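Local coordinates for catabolite control protein A (Lactococcus lactis, PDB 2O20) that probably acts as a global transcriptional regulator of carbon catabolite repression and activation, binding DNA as a member of the LacI family, at residues D[140-152]-D[297-309]. The protein carries 1 engineered substitution. Residues are numbered along the deposited sequence; the frame is centred on the assembly and turned at random.
Sequences NSRTPVVLVGTID and LGAVAMRLLTKLM
Strand 145-148 lies against residues 297-309 of helix 294-309 nearly antiparallel, the two segment axes inclined at 168° and approaching to 8.4 Å, and P144, V146 and V148 face the helix in turn. V146, in the middle, divides its methyls between A301 and L305. CG1, set anti to its own backbone N (chi1 -176°), comes within 4.0 Å of A301 CB. CG2 lies 3.8 Å from L305 CB, the two side chains running alongside each other and pointing opposite ways. A valine suits this place because its beta-branch favours strand backbone and sends one methyl to each of two helix positions a turn apart. V148, two residues further, repeats the pattern one helical turn back, at L297 and A301. Its CG1 packs against L297 CB at 3.8 Å. Its CG2 presses on A301 CB at 3.5 Å, tighter than usual for two carbons. The small methyl of A301 thus serves both valines and lets the helix come close to the strand.

This is the helix-on-sheet packing of a Rossmann-like alpha/beta domain of the periplasmic binding protein type, in which 145-148 is an inner strand of a six-stranded parallel sheet. Neighbouring strands extend the same surface, V124 touching L305 and V160 touching L297 and A301; V148 also meets I81 of helix 76-91. L147 turns to the other side of the sheet, onto Y125 and I157.

At the strand's entry, P144 makes its contact through CB, which reaches L305, L308 and M309; a short apolar residue suits this edge. L305 runs its CD1 back over the P144 carbonyl, 3.7 Å from P144 O, because CG stands anti to the backbone N (chi1 -173°) and carries the branch toward the strand. L308 meets P144 with CB and, being long enough, carries CD1 on to V146 CG2, 4.2 Å away.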
loop_
_atom_site.group_PDB
_atom_site.type_symbol
_atom_site.label_atom_id
_atom_site.label_comp_id
_atom_site.label_asym_id
_atom_site.label_seq_id
_atom_site.Cartn_x
_atom_site.Cartn_y
_atom_site.Cartn_z
ATOM N N ASN D 140 5.761 -2.137 32.708
ATOM C CA ASN D 140 6.136 -3.382 33.415
ATOM C C ASN D 140 7.215 -4.159 32.643
ATOM O O ASN D 140 7.991 -4.911 33.244
ATOM C CB ASN D 140 4.918 -4.298 33.651
ATOM C CG ASN D 140 4.057 -3.863 34.835
ATOM O OD1 ASN D 140 4.479 -3.072 35.693
ATOM N ND2 ASN D 140 2.835 -4.389 34.887
ATOM N N SER D 141 7.254 -3.979 31.320
ATOM C CA SER D 141 8.287 -4.594 30.473
ATOM C C SER D 141 9.643 -3.910 30.576
ATOM O O SER D 141 10.666 -4.564 30.416
ATOM C CB SER D 141 7.853 -4.608 29.000
ATOM O OG SER D 141 7.984 -3.344 28.379
ATOM N N ARG D 142 9.640 -2.598 30.810
ATOM C CA ARG D 142 10.859 -1.760 30.846
ATOM C C ARG D 142 11.644 -1.645 29.502
ATOM O O ARG D 142 12.742 -1.101 29.458
ATOM C CB ARG D 142 11.790 -2.214 31.958
ATOM C CG ARG D 142 11.282 -1.860 33.347
ATOM C CD ARG D 142 12.442 -1.782 34.349
ATOM N NE ARG D 142 12.257 -0.701 35.319
ATOM C CZ ARG D 142 12.367 0.599 35.037
ATOM N NH1 ARG D 142 12.639 1.016 33.799
ATOM N NH2 ARG D 142 12.181 1.493 36.000
ATOM N N THR D 143 11.054 -2.122 28.417
ATOM C CA THR D 143 11.700 -2.084 27.105
ATOM C C THR D 143 11.788 -0.645 26.591
ATOM O O THR D 143 10.807 0.085 26.659
ATOM C CB THR D 143 10.865 -2.858 26.065
ATOM O OG1 THR D 143 10.235 -3.998 26.674
ATOM C CG2 THR D 143 11.724 -3.282 24.893
ATOM N N PRO D 144 12.940 -0.236 26.039
ATOM C CA PRO D 144 12.924 1.013 25.266
ATOM C C PRO D 144 11.865 0.997 24.140
ATOM O O PRO D 144 11.710 0.001 23.440
ATOM C CB PRO D 144 14.351 1.083 24.699
ATOM C CG PRO D 144 15.152 0.283 25.621
ATOM C CD PRO D 144 14.289 -0.824 26.080
ATOM N N VAL D 145 11.102 2.083 24.043
ATOM C CA VAL D 145 10.004 2.206 23.073
ATOM C C VAL D 145 9.931 3.647 22.545
ATOM O O VAL D 145 10.200 4.617 23.286
ATOM C CB VAL D 145 8.645 1.760 23.716
ATOM C CG1 VAL D 145 8.437 2.450 25.033
ATOM C CG2 VAL D 145 7.462 2.017 22.808
ATOM N N VAL D 146 9.644 3.776 21.258
ATOM C CA VAL D 146 9.381 5.065 20.620
ATOM C C VAL D 146 8.036 4.948 19.859
ATOM O O VAL D 146 7.799 3.963 19.170
ATOM C CB VAL D 146 10.487 5.449 19.637
ATOM C CG1 VAL D 146 10.235 6.871 19.055
ATOM C CG2 VAL D 146 11.856 5.377 20.338
ATOM N N LEU D 147 7.180 5.956 20.009
ATOM C CA LEU D 147 5.904 6.055 19.275
ATOM C C LEU D 147 6.100 6.880 18.003
ATOM O O LEU D 147 6.837 7.873 18.020
ATOM C CB LEU D 147 4.836 6.708 20.166
ATOM C CG LEU D 147 4.722 6.264 21.640
ATOM C CD1 LEU D 147 3.718 7.117 22.367
ATOM C CD2 LEU D 147 4.372 4.769 21.813
ATOM N N VAL D 148 5.457 6.476 16.904
ATOM C CA VAL D 148 5.468 7.232 15.646
ATOM C C VAL D 148 4.027 7.453 15.153
ATOM O O VAL D 148 3.255 6.490 15.024
ATOM C CB VAL D 148 6.283 6.524 14.526
ATOM C CG1 VAL D 148 6.497 7.480 13.336
ATOM C CG2 VAL D 148 7.637 5.978 15.066
ATOM N N GLY D 149 3.656 8.715 14.924
ATOM C CA GLY D 149 2.321 9.063 14.454
ATOM C C GLY D 149 1.290 9.148 15.561
ATOM O O GLY D 149 0.096 9.360 15.294
ATOM N N THR D 150 1.729 8.966 16.807
ATOM C CA THR D 150 0.854 9.180 17.962
ATOM C C THR D 150 1.643 9.789 19.112
ATOM O O THR D 150 2.881 9.762 19.125
ATOM C CB THR D 150 0.096 7.882 18.371
ATOM O OG1 THR D 150 -0.964 8.201 19.303
ATOM C CG2 THR D 150 1.050 6.827 18.945
ATOM N N ILE D 151 0.899 10.400 20.037
ATOM C CA ILE D 151 1.460 11.166 21.142
ATOM C C ILE D 151 0.909 10.633 22.464
ATOM O O ILE D 151 -0.307 10.461 22.612
ATOM C CB ILE D 151 1.110 12.657 21.021
ATOM C CG1 ILE D 151 1.554 13.228 19.662
ATOM C CG2 ILE D 151 1.743 13.444 22.166
ATOM C CD1 ILE D 151 0.930 14.563 19.327
ATOM N N ASP D 152 1.813 10.362 23.410
ATOM C CA ASP D 152 1.455 9.990 24.780
ATOM C C ASP D 152 0.946 11.245 25.520
ATOM O O ASP D 152 1.603 12.283 25.507
ATOM C CB ASP D 152 2.699 9.396 25.483
ATOM C CG ASP D 152 2.470 9.051 26.966
ATOM O OD1 ASP D 152 1.326 8.699 27.348
ATOM O OD2 ASP D 152 3.462 9.115 27.747
ATOM N N LEU D 297 10.013 10.131 9.480
ATOM C CA LEU D 297 9.408 9.832 10.763
ATOM C C LEU D 297 9.929 8.516 11.327
ATOM O O LEU D 297 10.264 8.446 12.512
ATOM C CB LEU D 297 7.858 9.779 10.642
ATOM C CG LEU D 297 7.070 11.066 10.433
ATOM C CD1 LEU D 297 5.643 10.754 10.095
ATOM C CD2 LEU D 297 7.115 11.963 11.677
ATOM N N GLY D 298 9.967 7.476 10.478
ATOM C CA GLY D 298 10.557 6.160 10.808
ATOM C C GLY D 298 12.078 6.197 11.076
ATOM O O GLY D 298 12.557 5.629 12.064
ATOM N N ALA D 299 12.832 6.837 10.186
ATOM C CA ALA D 299 14.287 6.939 10.337
ATOM C C ALA D 299 14.654 7.682 11.618
ATOM O O ALA D 299 15.516 7.234 12.394
ATOM C CB ALA D 299 14.906 7.609 9.122
ATOM N N VAL D 300 13.990 8.811 11.858
ATOM C CA VAL D 300 14.257 9.631 13.044
ATOM C C VAL D 300 13.922 8.844 14.306
ATOM O O VAL D 300 14.680 8.882 15.279
ATOM C CB VAL D 300 13.515 11.019 12.976
ATOM C CG1 VAL D 300 13.545 11.729 14.302
ATOM C CG2 VAL D 300 14.159 11.891 11.905
ATOM N N ALA D 301 12.803 8.112 14.277
ATOM C CA ALA D 301 12.399 7.275 15.398
ATOM C C ALA D 301 13.408 6.176 15.676
ATOM O O ALA D 301 13.726 5.880 16.840
ATOM C CB ALA D 301 11.053 6.658 15.126
ATOM N N MET D 302 13.900 5.534 14.619
ATOM C CA MET D 302 14.829 4.413 14.812
ATOM C C MET D 302 16.220 4.919 15.313
ATOM O O MET D 302 16.892 4.252 16.119
ATOM C CB MET D 302 14.913 3.561 13.533
ATOM C CG MET D 302 15.648 2.256 13.704
ATOM S SD MET D 302 14.948 1.087 14.913
ATOM C CE MET D 302 16.353 0.879 16.003
ATOM N N ARG D 303 16.613 6.115 14.881
ATOM C CA ARG D 303 17.835 6.772 15.386
ATOM C C ARG D 303 17.748 7.017 16.891
ATOM O O ARG D 303 18.723 6.785 17.629
ATOM C CB ARG D 303 18.099 8.091 14.647
ATOM C CG ARG D 303 18.746 7.906 13.302
ATOM C CD ARG D 303 19.017 9.226 12.610
ATOM N NE ARG D 303 19.274 9.001 11.190
ATOM C CZ ARG D 303 18.636 9.589 10.184
ATOM N NH1 ARG D 303 17.683 10.505 10.403
ATOM N NH2 ARG D 303 18.979 9.270 8.934
ATOM N N LEU D 304 16.575 7.482 17.338
ATOM C CA LEU D 304 16.333 7.752 18.739
ATOM C C LEU D 304 16.365 6.423 19.510
ATOM O O LEU D 304 17.070 6.289 20.511
ATOM C CB LEU D 304 14.988 8.489 18.916
ATOM C CG LEU D 304 14.513 8.837 20.336
ATOM C CD1 LEU D 304 15.546 9.607 21.042
ATOM C CD2 LEU D 304 13.229 9.639 20.311
ATOM N N LEU D 305 15.624 5.434 19.025
ATOM C CA LEU D 305 15.590 4.123 19.682
ATOM C C LEU D 305 17.004 3.490 19.813
ATOM O O LEU D 305 17.292 2.839 20.799
ATOM C CB LEU D 305 14.636 3.159 18.973
ATOM C CG LEU D 305 14.365 1.787 19.639
ATOM C CD1 LEU D 305 13.764 1.900 21.066
ATOM C CD2 LEU D 305 13.466 0.937 18.781
ATOM N N THR D 306 17.842 3.669 18.796
ATOM C CA THR D 306 19.192 3.152 18.778
ATOM C C THR D 306 19.956 3.676 19.992
ATOM O O THR D 306 20.685 2.915 20.659
ATOM C CB THR D 306 19.916 3.513 17.445
ATOM O OG1 THR D 306 19.260 2.849 16.369
ATOM C CG2 THR D 306 21.381 3.033 17.441
ATOM N N LYS D 307 19.756 4.953 20.312
ATOM C CA LYS D 307 20.430 5.549 21.471
ATOM C C LYS D 307 19.899 4.981 22.788
ATOM O O LYS D 307 20.685 4.680 23.677
ATOM C CB LYS D 307 20.281 7.076 21.463
ATOM C CG LYS D 307 20.855 7.774 20.252
ATOM C CD LYS D 307 20.370 9.217 20.197
ATOM C CE LYS D 307 20.849 9.942 18.954
ATOM N NZ LYS D 307 20.408 11.361 18.979
ATOM N N LEU D 308 18.577 4.822 22.888
ATOM C CA LEU D 308 17.952 4.278 24.085
ATOM C C LEU D 308 18.461 2.876 24.366
ATOM O O LEU D 308 18.784 2.538 25.517
ATOM C CB LEU D 308 16.413 4.303 23.975
ATOM C CG LEU D 308 15.812 5.721 23.804
ATOM C CD1 LEU D 308 14.288 5.668 23.765
ATOM C CD2 LEU D 308 16.282 6.681 24.909
ATOM N N MET D 309 18.575 2.066 23.319
ATOM C CA MET D 309 18.996 0.681 23.477
ATOM C C MET D 309 20.465 0.557 23.864
ATOM O O MET D 309 20.849 -0.447 24.420
ATOM C CB MET D 309 18.729 -0.117 22.198
ATOM C CG MET D 309 17.246 -0.257 21.861
ATOM S SD MET D 309 16.937 -1.394 20.484
ATOM C CE MET D 309 17.668 -0.564 19.058
#